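Long-range contacts in UDP-galactopyranose mutase (Deinococcus radiodurans, PDB 3HE3), which probably catalyses the interconversion of UDP-galactopyranose and UDP-galactofuranose, using a bound FAD cofactor: residues 177-182 / 303-308; 113-118 / 296-301; 276-281 / 324-329; 184-189 / 337-342. All blocks are in the same frame, centred on the assembly; numbering follows the deposited sequence.

In the fold
From the N terminus, 113-118 opens contact 2, which closes on 296-301 and brings two strands of the mixed sheet together. Contact 1 starts at 177-182 on helix 169-184 and closes on 303-308, so it crosses contact 2; K182 ties the two together through carbonyls of the 296-303 region. The loop of contact 4 opens at the end of that helix, at 184-189, and ends last, at 337-342, crossing contacts 1 and 2. Contact 3, 276-281 with 324-329, nests inside it and crosses contacts 1 and 2; it pairs an outermost strand, 274-284, with strand 320-336, and E325 bridges to R305 of contact 1. Contacts 1, 2 and 4 all touch UDP.

Contact 1 (177-182 / 303-308); sequences RGYTRK and YTRVSE. With UDP (uridine-5'-diphosphate), chain S.
Part of the wall of the UDP site is built here from Y179, on helix 169-184, and from T304 and R305, where strand 305-308 begins. The Y179 ring lies between ligand and protein: uracil C4 sits over one face, offset toward the rim, and T304 CG2 over the other. CG stands anti to the backbone N (chi1 -172°), which carries the ring out from the helix until CE1 is 3.6 Å from T304 O. Its hydroxyl end crosses R305 obliquely, with Y179 OH 3.7 Å from R305 CD, while CD2 of Y179 rests 3.5 Å from C2' of the ribose. A leucine in place of Y179 would probably leave the uracil without its flat neighbour and open a gap beside T304 CG2. On the next residue, T180 OG1 accepts a hydrogen bond from UDP O2' at 3.0 Å. R305 reaches the other end of the ligand with an extended chain, and its NH1 donates to O3B of the UDP beta-phosphate at 3.3 Å, N-H...O angle 161°. A salt bridge from R305 NE to E325 probably fixes the direction of that guanidinium. K182, its chain bent at chi3 (56°), brings NZ to Y303 O at 2.9 Å. The same ammonium also bonds to Y297 O and Y301 O, so three carbonyls of one loop converge on a single charge. Helix 169-184 thus packs against the loop that leads into strand 305-308, an inner strand of the mixed sheet with 294-296 on one side and 320-336 on the other.

Contact 2 (113-118 / 296-301); sequences ASVDGQ and NYPNDY. With UDP (uridine-5'-diphosphate), chain S.
S114 N donates to N296 O at 2.9 Å in a nearly straight bond (173°), part of a parallel pairing in which A113 stands opposite N296. Beside it, the S114 side chain meets the Y297 ring obliquely, CB 3.4 Å from CE2. P298 follows and fills the next place: its CD comes 3.4 Å from S114 O, and its CG lies 4.0 Å from V115 CG2, the two side chains crossing at about a right angle. On the ligand side, N296 has CG beside its backbone N (chi1 -77°), and its amide ND2 donates to UDP O4 at 3.1 Å, N-H...O angle 149°. Strand pairing at A113 and S114 probably helps hold the backbone that delivers this amide. Further along, water takes over from direct bonds. One water donates to S114 O and to D300 OD1 and accepts from N299 N; a second joins S114 OG, G117 N and D300 OD1, and a third accepts from D116 N and N299 ND2. Residues 115-118 form a type I' turn that presents the D116 and G117 amides to these waters. In the second shell, Y301 CD2 sits over one face of the Y297 ring, and V306 and Y303 also border that ring. An alanine at Y297 would probably leave S114 CB and V306 facing a gap and take from Y301 one of its ring neighbours. A donor set against O4 suits the carbonyl of uracil, where cytosine would carry an amino group, so the site may read the base through N296.

Contact 3 (276-281 / 324-329); sequences SLEFRH and YEYPRA
Y326 O takes the shortest bond of the pairing, from E278 N at 2.7 Å and nearly straight (174°), and a CA-H...O contact from L277 joins it. Y326 N returns the bond to E278 O. The same exchange recurs at S276 with R328 and at R280 with Y324. Strands 274-284 and 320-336 therefore run antiparallel, the former as an outermost strand of the mixed sheet in this chain. On the face that carries E278, R280 and R328, these three form a salt-bridge network. E278 and R328 lie side by side, and R328 NE gives a weak, 3.5 Å bond to E278 OE1. R280 NE stands 3.2 Å from E278 OE2, an oxygen well out of the guanidinium plane. R280, extended from CG to NE, makes a cation-pi contact over the face of the Y326 ring, CZ 4.5 Å from its centroid, the guanidinium and ring planes 47° apart. Y326 CB lies over one face of the R328 guanidinium. On the opposite face of the sheet, L277 CD1 approaches E325 OE2 at 3.6 Å. FAD touches both L277 and E325, the partner of R305. F279 presents its ring edge to E325 CG, 3.8 Å from CD2.

Contact 4 (184-189 / 337-342); sequences WGLDPS and VPRPEN. With UDP (uridine-5'-diphosphate), chain S.
W184 carries CG beside its backbone N (chi1 -65°), and chi2 of 100° turns the indole until its benzene end reaches V337 and P338. CG of L186 is likewise beside the backbone N (chi1 -88°), and its branch CD2 meets V337 and R339. The indole and P338 cross at about a right angle, W184 CZ3 lying 4.0 Å from P338 CD. V337 CA also lies near W184 CZ3; L186 CD2 adds an apolar contact to V337 CG1 at 4.1 Å. L186 also lies over one face of the R339 guanidinium, with CD2 3.8 Å from NH1. E341 OE1 sits over the opposite face in a long, purely electrostatic contact. At the far edge of the indole, W184 NE1 donates to O3' of the UDP ribose at 2.8 Å and makes a weak bond to O2'. Within 337-342, N342 ND2 donates to V337 O at 2.8 Å; the backbone of P338 also bonds to that of D192. D187 OD2 accepts from both S189 N and S189 OG, which arrive from opposite faces of the carboxylate plane, while D187 OD1 is salt-bridged to R181. The first of these bonds, S189 N to D187 OD2 at 3.1 Å, makes an Asx turn. G185, with positive phi, ends helix 169-184, and R339 is the N-cap residue of helix 340-355. Here the C-terminal end of helix 169-184 and the segment leading into helix 340-355 meet at the ribose end of the UDP site, where Y335 also meets the indole.

Contact 1 (177-182 / 303-308)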
# COMPACT_ATOMS: atom_id res chain seq x y z
N ARG E 177 -37.49 11.55 -1.73
CA ARG E 177 -37.96 10.97 -2.98
C ARG E 177 -36.94 11.06 -4.12
O ARG E 177 -36.67 10.07 -4.79
CB ARG E 177 -39.28 11.60 -3.42
CG ARG E 177 -39.90 10.88 -4.60
CD ARG E 177 -41.19 11.53 -5.02
NE ARG E 177 -41.01 12.94 -5.34
CZ ARG E 177 -41.74 13.60 -6.23
NH1 ARG E 177 -42.69 12.97 -6.90
NH2 ARG E 177 -41.51 14.89 -6.46
N GLY E 178 -36.40 12.25 -4.32
CA GLY E 178 -35.46 12.48 -5.41
C GLY E 178 -34.15 11.74 -5.21
O GLY E 178 -33.66 11.07 -6.13
N TYR E 179 -33.58 11.87 -4.02
CA TYR E 179 -32.33 11.19 -3.69
C TYR E 179 -32.48 9.70 -3.94
O TYR E 179 -31.66 9.08 -4.62
CB TYR E 179 -31.95 11.46 -2.24
CG TYR E 179 -30.57 10.97 -1.86
CD1 TYR E 179 -29.52 11.86 -1.71
CD2 TYR E 179 -30.33 9.62 -1.64
CE1 TYR E 179 -28.25 11.41 -1.37
CE2 TYR E 179 -29.07 9.17 -1.29
CZ TYR E 179 -28.03 10.07 -1.16
OH TYR E 179 -26.78 9.62 -0.81
N THR E 180 -33.55 9.13 -3.39
CA THR E 180 -33.80 7.69 -3.48
C THR E 180 -33.91 7.21 -4.92
O THR E 180 -33.31 6.21 -5.30
CB THR E 180 -35.07 7.29 -2.72
OG1 THR E 180 -35.00 7.78 -1.37
CG2 THR E 180 -35.22 5.78 -2.70
N ARG E 181 -34.69 7.93 -5.73
CA ARG E 181 -34.87 7.59 -7.13
C ARG E 181 -33.54 7.65 -7.87
O ARG E 181 -33.27 6.84 -8.75
CB ARG E 181 -35.87 8.51 -7.81
CG ARG E 181 -37.32 8.25 -7.44
CD ARG E 181 -38.25 9.17 -8.21
NE ARG E 181 -39.64 9.03 -7.79
CZ ARG E 181 -40.62 9.84 -8.18
NH1 ARG E 181 -40.37 10.84 -9.00
NH2 ARG E 181 -41.86 9.63 -7.74
N LYS E 182 -32.71 8.63 -7.51
CA LYS E 182 -31.41 8.79 -8.14
C LYS E 182 -30.45 7.69 -7.67
O LYS E 182 -29.69 7.14 -8.47
CB LYS E 182 -30.84 10.18 -7.86
CG LYS E 182 -29.50 10.44 -8.53
CD LYS E 182 -29.19 11.92 -8.64
CE LYS E 182 -29.23 12.62 -7.29
NZ LYS E 182 -28.86 14.06 -7.39
N TYR E 303 -24.81 13.22 -9.64
CA TYR E 303 -24.23 12.59 -8.47
C TYR E 303 -25.16 12.73 -7.27
O TYR E 303 -26.03 13.61 -7.24
CB TYR E 303 -22.84 13.17 -8.17
CG TYR E 303 -22.75 14.68 -8.25
CD1 TYR E 303 -23.17 15.47 -7.19
CD2 TYR E 303 -22.22 15.31 -9.37
CE1 TYR E 303 -23.08 16.85 -7.25
CE2 TYR E 303 -22.13 16.69 -9.43
CZ TYR E 303 -22.56 17.45 -8.37
OH TYR E 303 -22.48 18.83 -8.43
N THR E 304 -25.00 11.85 -6.28
CA THR E 304 -25.84 11.88 -5.09
C THR E 304 -25.22 12.78 -4.04
O THR E 304 -25.93 13.39 -3.24
CB THR E 304 -26.01 10.48 -4.49
OG1 THR E 304 -24.74 9.82 -4.45
CG2 THR E 304 -26.97 9.65 -5.33
N ARG E 305 -23.90 12.88 -4.05
CA ARG E 305 -23.18 13.59 -3.00
C ARG E 305 -21.71 13.79 -3.30
O ARG E 305 -21.13 13.08 -4.13
CB ARG E 305 -23.31 12.80 -1.70
CG ARG E 305 -22.90 11.35 -1.85
CD ARG E 305 -23.23 10.56 -0.61
NE ARG E 305 -22.68 9.21 -0.67
CZ ARG E 305 -22.90 8.28 0.25
NH1 ARG E 305 -23.65 8.55 1.31
NH2 ARG E 305 -22.36 7.08 0.11
N VAL E 306 -21.11 14.76 -2.62
CA VAL E 306 -19.68 15.02 -2.68
C VAL E 306 -19.11 14.84 -1.29
O VAL E 306 -19.71 15.29 -0.31
CB VAL E 306 -19.37 16.47 -3.09
CG1 VAL E 306 -18.04 16.54 -3.83
CG2 VAL E 306 -20.50 17.06 -3.90
N SER E 307 -17.95 14.21 -1.19
CA SER E 307 -17.28 14.04 0.09
C SER E 307 -15.89 14.64 0.05
O SER E 307 -15.21 14.58 -0.98
CB SER E 307 -17.22 12.56 0.47
OG SER E 307 -18.50 12.06 0.76
N GLU E 308 -15.46 15.23 1.16
CA GLU E 308 -14.11 15.79 1.26
C GLU E 308 -13.32 15.08 2.35
O GLU E 308 -13.61 15.23 3.54
CB GLU E 308 -14.17 17.29 1.53
CG GLU E 308 -12.84 17.99 1.32
CD GLU E 308 -12.95 19.49 1.47
OE1 GLU E 308 -11.94 20.19 1.21
OE2 GLU E 308 -14.03 19.98 1.85
N1 UDP S . -31.71 9.08 1.84
C2 UDP S . -32.41 10.11 1.24
N3 UDP S . -31.97 11.41 1.35
C4 UDP S . -30.82 11.69 2.06
C5 UDP S . -30.12 10.65 2.67
C6 UDP S . -30.62 9.36 2.62
O2 UDP S . -33.43 9.87 0.60
O4 UDP S . -30.42 12.86 2.16
C1' UDP S . -32.20 7.70 1.70
C2' UDP S . -31.64 7.10 0.43
O2' UDP S . -32.62 6.30 -0.20
C3' UDP S . -30.49 6.23 0.91
C4' UDP S . -30.95 5.82 2.30
O4' UDP S . -31.73 6.90 2.77
O3' UDP S . -30.30 5.12 0.08
C5' UDP S . -29.80 5.53 3.25
O5' UDP S . -28.82 6.54 3.18
PA UDP S . -27.36 6.26 3.77
O1A UDP S . -27.47 5.84 5.19
O2A UDP S . -26.48 7.45 3.64
O3A UDP S . -26.83 5.01 2.91
PB UDP S . -25.38 4.97 2.22
O1B UDP S . -25.48 5.48 0.83
O2B UDP S . -24.88 3.58 2.21
O3B UDP S . -24.45 5.82 2.98

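Contact 2 (113-118 / 296-301)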
# COMPACT_ATOMS: atom_id res chain seq x y z
N ALA E 113 -27.47 18.78 3.34
CA ALA E 113 -28.22 18.49 2.12
C ALA E 113 -28.54 19.78 1.39
O ALA E 113 -29.07 20.73 1.98
CB ALA E 113 -29.50 17.74 2.45
N SER E 114 -28.21 19.82 0.10
CA SER E 114 -28.49 20.98 -0.72
C SER E 114 -29.96 20.98 -1.13
O SER E 114 -30.39 20.21 -1.98
CB SER E 114 -27.59 21.00 -1.96
OG SER E 114 -27.69 22.23 -2.64
N VAL E 115 -30.74 21.84 -0.49
CA VAL E 115 -32.17 21.90 -0.73
C VAL E 115 -32.62 23.35 -0.81
O VAL E 115 -32.37 24.13 0.11
CB VAL E 115 -32.96 21.18 0.38
CG1 VAL E 115 -34.45 21.39 0.21
CG2 VAL E 115 -32.62 19.70 0.40
N ASP E 116 -33.28 23.71 -1.91
CA ASP E 116 -33.75 25.08 -2.10
C ASP E 116 -32.60 26.07 -1.98
O ASP E 116 -32.77 27.14 -1.40
CB ASP E 116 -34.85 25.42 -1.09
CG ASP E 116 -36.20 24.87 -1.50
OD1 ASP E 116 -36.27 24.18 -2.55
OD2 ASP E 116 -37.19 25.12 -0.78
N GLY E 117 -31.44 25.70 -2.51
CA GLY E 117 -30.28 26.58 -2.50
C GLY E 117 -29.69 26.80 -1.13
O GLY E 117 -28.92 27.74 -0.92
N GLN E 118 -30.05 25.95 -0.18
CA GLN E 118 -29.47 26.02 1.15
C GLN E 118 -28.80 24.70 1.50
O GLN E 118 -29.09 23.67 0.89
CB GLN E 118 -30.54 26.33 2.20
CG GLN E 118 -31.34 27.59 1.93
CD GLN E 118 -32.58 27.68 2.81
OE1 GLN E 118 -33.70 27.71 2.31
NE2 GLN E 118 -32.37 27.71 4.12
N ASN E 296 -25.09 16.25 0.42
CA ASN E 296 -26.04 15.47 -0.37
C ASN E 296 -26.77 16.32 -1.40
O ASN E 296 -27.08 17.48 -1.15
CB ASN E 296 -27.06 14.78 0.54
CG ASN E 296 -26.49 13.57 1.24
OD1 ASN E 296 -25.33 13.21 1.05
ND2 ASN E 296 -27.32 12.94 2.07
N TYR E 297 -27.07 15.73 -2.55
CA TYR E 297 -27.83 16.42 -3.58
C TYR E 297 -29.10 15.67 -3.94
O TYR E 297 -29.13 14.91 -4.90
CB TYR E 297 -26.95 16.68 -4.81
CG TYR E 297 -25.88 17.71 -4.55
CD1 TYR E 297 -24.56 17.33 -4.30
CD2 TYR E 297 -26.18 19.07 -4.52
CE1 TYR E 297 -23.59 18.27 -4.05
CE2 TYR E 297 -25.22 20.01 -4.26
CZ TYR E 297 -23.92 19.61 -4.02
OH TYR E 297 -22.95 20.56 -3.76
N PRO E 298 -30.17 15.90 -3.16
CA PRO E 298 -31.45 15.22 -3.34
C PRO E 298 -32.15 15.61 -4.64
O PRO E 298 -32.80 14.77 -5.26
CB PRO E 298 -32.29 15.72 -2.16
CG PRO E 298 -31.30 16.29 -1.18
CD PRO E 298 -30.18 16.82 -2.02
N ASN E 299 -32.00 16.87 -5.06
CA ASN E 299 -32.82 17.42 -6.13
C ASN E 299 -32.06 17.93 -7.36
O ASN E 299 -32.67 18.32 -8.35
CB ASN E 299 -33.69 18.54 -5.58
CG ASN E 299 -34.55 18.09 -4.43
OD1 ASN E 299 -35.03 16.96 -4.40
ND2 ASN E 299 -34.77 18.98 -3.47
N ASP E 300 -30.74 17.93 -7.29
CA ASP E 300 -29.93 18.46 -8.38
C ASP E 300 -28.80 17.51 -8.73
O ASP E 300 -28.40 16.68 -7.91
CB ASP E 300 -29.37 19.84 -7.99
CG ASP E 300 -30.43 20.76 -7.39
OD1 ASP E 300 -30.36 21.03 -6.17
OD2 ASP E 300 -31.33 21.21 -8.13
N TYR E 301 -28.31 17.60 -9.96
CA TYR E 301 -27.09 16.90 -10.39
C TYR E 301 -27.25 15.38 -10.59
O TYR E 301 -28.21 14.77 -10.13
CB TYR E 301 -25.94 17.19 -9.43
CG TYR E 301 -25.55 18.65 -9.38
CD1 TYR E 301 -25.06 19.30 -10.50
CD2 TYR E 301 -25.66 19.39 -8.20
CE1 TYR E 301 -24.70 20.64 -10.47
CE2 TYR E 301 -25.30 20.73 -8.15
CZ TYR E 301 -24.82 21.34 -9.29
OH TYR E 301 -24.46 22.67 -9.25
N1 UDP S . -31.71 9.08 1.84
C2 UDP S . -32.41 10.11 1.24
N3 UDP S . -31.97 11.41 1.35
C4 UDP S . -30.82 11.69 2.06
C5 UDP S . -30.12 10.65 2.67
C6 UDP S . -30.62 9.36 2.62
O2 UDP S . -33.43 9.87 0.60
O4 UDP S . -30.42 12.86 2.16
C1' UDP S . -32.20 7.70 1.70
C2' UDP S . -31.64 7.10 0.43
O2' UDP S . -32.62 6.30 -0.20
C3' UDP S . -30.49 6.23 0.91
C4' UDP S . -30.95 5.82 2.30
O4' UDP S . -31.73 6.90 2.77
O3' UDP S . -30.30 5.12 0.08
C5' UDP S . -29.80 5.53 3.25
O5' UDP S . -28.82 6.54 3.18
PA UDP S . -27.36 6.26 3.77
O1A UDP S . -27.47 5.84 5.19
O2A UDP S . -26.48 7.45 3.64
O3A UDP S . -26.83 5.01 2.91
PB UDP S . -25.38 4.97 2.22
O1B UDP S . -25.48 5.48 0.83
O2B UDP S . -24.88 3.58 2.21
O3B UDP S . -24.45 5.82 2.98
O HOH W 1 -30.15 23.14 -3.97
O HOH W 2 -30.27 18.89 -4.35
O HOH W 3 -33.79 21.73 -3.85

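Contact 3 (276-281 / 324-329)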
# COMPACT_ATOMS: atom_id res chain seq x y z
N SER E 276 -24.90 -0.58 -7.99
CA SER E 276 -23.49 -0.24 -8.10
C SER E 276 -23.24 1.26 -8.11
O SER E 276 -24.17 2.06 -8.02
CB SER E 276 -22.88 -0.88 -9.35
OG SER E 276 -21.48 -0.67 -9.40
N LEU E 277 -21.97 1.65 -8.22
CA LEU E 277 -21.57 3.05 -8.14
C LEU E 277 -20.37 3.36 -9.00
O LEU E 277 -19.50 2.52 -9.22
CB LEU E 277 -21.23 3.41 -6.70
CG LEU E 277 -22.39 3.60 -5.74
CD1 LEU E 277 -21.88 3.65 -4.32
CD2 LEU E 277 -23.15 4.86 -6.11
N GLU E 278 -20.31 4.60 -9.49
CA GLU E 278 -19.10 5.13 -10.10
C GLU E 278 -18.59 6.32 -9.28
O GLU E 278 -19.37 7.16 -8.83
CB GLU E 278 -19.35 5.55 -11.55
CG GLU E 278 -18.47 6.71 -11.98
CD GLU E 278 -18.28 6.79 -13.48
OE1 GLU E 278 -19.10 6.22 -14.23
OE2 GLU E 278 -17.29 7.44 -13.91
N PHE E 279 -17.28 6.39 -9.09
CA PHE E 279 -16.68 7.45 -8.30
C PHE E 279 -15.80 8.35 -9.17
O PHE E 279 -15.01 7.86 -9.97
CB PHE E 279 -15.84 6.86 -7.16
CG PHE E 279 -16.54 5.77 -6.39
CD1 PHE E 279 -16.32 4.44 -6.69
CD2 PHE E 279 -17.42 6.09 -5.37
CE1 PHE E 279 -16.96 3.44 -5.99
CE2 PHE E 279 -18.07 5.09 -4.66
CZ PHE E 279 -17.84 3.76 -4.97
N ARG E 280 -15.95 9.66 -9.01
CA ARG E 280 -15.07 10.59 -9.69
C ARG E 280 -14.30 11.45 -8.70
O ARG E 280 -14.85 12.35 -8.05
CB ARG E 280 -15.83 11.43 -10.73
CG ARG E 280 -16.35 10.56 -11.87
CD ARG E 280 -16.98 11.35 -13.01
NE ARG E 280 -18.02 10.57 -13.67
CZ ARG E 280 -18.43 10.74 -14.92
NH1 ARG E 280 -17.88 11.67 -15.69
NH2 ARG E 280 -19.39 9.97 -15.42
N HIS E 281 -13.01 11.15 -8.58
CA HIS E 281 -12.13 11.84 -7.65
C HIS E 281 -11.52 13.07 -8.29
O HIS E 281 -11.21 13.07 -9.49
CB HIS E 281 -11.03 10.90 -7.17
CG HIS E 281 -11.54 9.69 -6.46
ND1 HIS E 281 -11.70 9.65 -5.09
CD2 HIS E 281 -11.93 8.48 -6.92
CE1 HIS E 281 -12.16 8.46 -4.73
NE2 HIS E 281 -12.31 7.73 -5.83
N TYR E 324 -17.00 12.41 -6.12
CA TYR E 324 -18.40 12.49 -6.50
C TYR E 324 -18.96 11.09 -6.75
O TYR E 324 -18.32 10.28 -7.43
CB TYR E 324 -18.58 13.36 -7.75
CG TYR E 324 -18.30 14.83 -7.50
CD1 TYR E 324 -19.32 15.69 -7.12
CD2 TYR E 324 -17.02 15.36 -7.65
CE1 TYR E 324 -19.08 17.03 -6.89
CE2 TYR E 324 -16.77 16.70 -7.42
CZ TYR E 324 -17.80 17.53 -7.04
OH TYR E 324 -17.56 18.87 -6.81
N GLU E 325 -20.13 10.80 -6.20
CA GLU E 325 -20.73 9.47 -6.35
C GLU E 325 -21.87 9.44 -7.36
O GLU E 325 -22.88 10.12 -7.20
CB GLU E 325 -21.24 8.94 -5.01
CG GLU E 325 -20.16 8.34 -4.13
CD GLU E 325 -20.72 7.81 -2.83
OE1 GLU E 325 -20.23 8.22 -1.75
OE2 GLU E 325 -21.66 6.99 -2.87
N TYR E 326 -21.70 8.62 -8.39
CA TYR E 326 -22.73 8.40 -9.40
C TYR E 326 -23.30 7.00 -9.28
O TYR E 326 -22.57 6.02 -9.41
CB TYR E 326 -22.16 8.60 -10.80
CG TYR E 326 -21.61 9.98 -11.05
CD1 TYR E 326 -20.31 10.31 -10.71
CD2 TYR E 326 -22.41 10.96 -11.63
CE1 TYR E 326 -19.81 11.58 -10.94
CE2 TYR E 326 -21.91 12.23 -11.87
CZ TYR E 326 -20.61 12.54 -11.52
OH TYR E 326 -20.12 13.80 -11.75
N PRO E 327 -24.61 6.89 -9.03
CA PRO E 327 -25.24 5.57 -8.94
C PRO E 327 -25.27 4.88 -10.30
O PRO E 327 -25.48 5.53 -11.32
CB PRO E 327 -26.67 5.89 -8.46
CG PRO E 327 -26.58 7.26 -7.88
CD PRO E 327 -25.55 7.97 -8.70
N ARG E 328 -25.03 3.57 -10.32
CA ARG E 328 -24.96 2.79 -11.55
C ARG E 328 -25.69 1.46 -11.41
O ARG E 328 -25.58 0.80 -10.38
CB ARG E 328 -23.51 2.54 -11.95
CG ARG E 328 -22.74 3.77 -12.39
CD ARG E 328 -23.20 4.25 -13.76
NE ARG E 328 -22.51 5.46 -14.20
CZ ARG E 328 -23.03 6.69 -14.11
NH1 ARG E 328 -24.24 6.87 -13.61
NH2 ARG E 328 -22.33 7.73 -14.54
N ALA E 329 -26.42 1.05 -12.45
CA ALA E 329 -27.09 -0.24 -12.44
C ALA E 329 -26.09 -1.39 -12.61
O ALA E 329 -26.28 -2.47 -12.06
CB ALA E 329 -28.16 -0.29 -13.52

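Contact 4 (184-189 / 337-342)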
# COMPACT_ATOMS: atom_id res chain seq x y z
N TRP E 184 -31.17 4.61 -6.17
CA TRP E 184 -31.58 3.23 -6.36
C TRP E 184 -32.10 2.92 -7.77
O TRP E 184 -31.97 1.80 -8.25
CB TRP E 184 -32.63 2.84 -5.32
CG TRP E 184 -32.11 2.85 -3.92
CD1 TRP E 184 -32.28 3.83 -2.99
CD2 TRP E 184 -31.32 1.83 -3.29
NE1 TRP E 184 -31.65 3.48 -1.81
CE2 TRP E 184 -31.05 2.26 -1.98
CE3 TRP E 184 -30.81 0.60 -3.72
CZ2 TRP E 184 -30.30 1.50 -1.09
CZ3 TRP E 184 -30.07 -0.15 -2.83
CH2 TRP E 184 -29.82 0.30 -1.53
N GLY E 185 -32.70 3.92 -8.41
CA GLY E 185 -33.33 3.71 -9.70
C GLY E 185 -34.77 3.25 -9.50
O GLY E 185 -35.47 2.92 -10.45
N LEU E 186 -35.20 3.25 -8.24
CA LEU E 186 -36.57 2.91 -7.88
C LEU E 186 -37.20 4.06 -7.11
O LEU E 186 -36.51 4.94 -6.61
CB LEU E 186 -36.58 1.66 -6.99
CG LEU E 186 -36.64 0.28 -7.66
CD1 LEU E 186 -36.32 0.36 -9.14
CD2 LEU E 186 -35.72 -0.71 -6.95
N ASP E 187 -38.53 4.06 -7.02
CA ASP E 187 -39.22 4.98 -6.12
C ASP E 187 -39.05 4.42 -4.71
O ASP E 187 -38.81 3.23 -4.55
CB ASP E 187 -40.70 5.07 -6.48
CG ASP E 187 -41.39 6.26 -5.82
OD1 ASP E 187 -41.27 7.38 -6.35
OD2 ASP E 187 -42.07 6.07 -4.79
N PRO E 188 -39.14 5.28 -3.69
CA PRO E 188 -39.06 4.77 -2.32
C PRO E 188 -40.17 3.75 -2.02
O PRO E 188 -40.02 2.94 -1.10
CB PRO E 188 -39.23 6.03 -1.47
CG PRO E 188 -38.71 7.12 -2.32
CD PRO E 188 -39.10 6.75 -3.73
N SER E 189 -41.25 3.79 -2.79
CA SER E 189 -42.37 2.86 -2.61
C SER E 189 -42.04 1.47 -3.14
O SER E 189 -42.65 0.49 -2.73
CB SER E 189 -43.63 3.39 -3.29
OG SER E 189 -43.52 3.29 -4.70
N VAL E 337 -30.29 -4.81 -2.99
CA VAL E 337 -31.49 -4.03 -3.30
C VAL E 337 -32.70 -4.55 -2.52
O VAL E 337 -33.42 -5.42 -3.01
CB VAL E 337 -31.80 -4.04 -4.80
CG1 VAL E 337 -32.94 -3.09 -5.11
CG2 VAL E 337 -30.55 -3.67 -5.59
N PRO E 338 -32.91 -4.01 -1.32
CA PRO E 338 -33.90 -4.49 -0.34
C PRO E 338 -35.34 -4.25 -0.76
O PRO E 338 -35.90 -3.18 -0.51
CB PRO E 338 -33.58 -3.66 0.92
CG PRO E 338 -32.19 -3.12 0.69
CD PRO E 338 -32.13 -2.89 -0.78
N ARG E 339 -35.94 -5.25 -1.39
CA ARG E 339 -37.34 -5.20 -1.76
C ARG E 339 -37.96 -6.59 -1.76
O ARG E 339 -37.24 -7.59 -1.91
CB ARG E 339 -37.51 -4.53 -3.13
CG ARG E 339 -36.67 -5.13 -4.23
CD ARG E 339 -36.80 -4.31 -5.50
NE ARG E 339 -38.18 -3.86 -5.69
CZ ARG E 339 -38.70 -3.52 -6.86
NH1 ARG E 339 -37.96 -3.58 -7.96
NH2 ARG E 339 -39.96 -3.13 -6.93
N PRO E 340 -39.28 -6.67 -1.57
CA PRO E 340 -40.01 -7.94 -1.44
C PRO E 340 -39.60 -8.98 -2.49
O PRO E 340 -39.27 -10.11 -2.11
CB PRO E 340 -41.46 -7.52 -1.62
CG PRO E 340 -41.50 -6.14 -1.06
CD PRO E 340 -40.18 -5.51 -1.43
N GLU E 341 -39.63 -8.62 -3.77
CA GLU E 341 -39.28 -9.57 -4.83
C GLU E 341 -37.85 -10.08 -4.69
O GLU E 341 -37.56 -11.24 -5.00
CB GLU E 341 -39.49 -8.94 -6.21
CG GLU E 341 -38.25 -8.28 -6.79
CD GLU E 341 -38.47 -7.71 -8.18
OE1 GLU E 341 -39.58 -7.20 -8.44
OE2 GLU E 341 -37.53 -7.77 -9.00
N ASN E 342 -36.95 -9.22 -4.23
CA ASN E 342 -35.53 -9.56 -4.13
C ASN E 342 -35.22 -10.40 -2.89
O ASN E 342 -34.32 -11.25 -2.92
CB ASN E 342 -34.66 -8.30 -4.16
CG ASN E 342 -34.68 -7.62 -5.51
OD1 ASN E 342 -35.00 -8.24 -6.53
ND2 ASN E 342 -34.32 -6.34 -5.53
N1 UDP S . -31.71 9.08 1.84
C2 UDP S . -32.41 10.11 1.24
N3 UDP S . -31.97 11.41 1.35
C4 UDP S . -30.82 11.69 2.06
C5 UDP S . -30.12 10.65 2.67
C6 UDP S . -30.62 9.36 2.62
O2 UDP S . -33.43 9.87 0.60
O4 UDP S . -30.42 12.86 2.16
C1' UDP S . -32.20 7.70 1.70
C2' UDP S . -31.64 7.10 0.43
O2' UDP S . -32.62 6.30 -0.20
C3' UDP S . -30.49 6.23 0.91
C4' UDP S . -30.95 5.82 2.30
O4' UDP S . -31.73 6.90 2.77
O3' UDP S . -30.30 5.12 0.08
C5' UDP S . -29.80 5.53 3.25
O5' UDP S . -28.82 6.54 3.18
PA UDP S . -27.36 6.26 3.77
O1A UDP S . -27.47 5.84 5.19
O2A UDP S . -26.48 7.45 3.64
O3A UDP S . -26.83 5.01 2.91
PB UDP S . -25.38 4.97 2.22
O1B UDP S . -25.48 5.48 0.83
O2B UDP S . -24.88 3.58 2.21
O3B UDP S . -24.45 5.82 2.98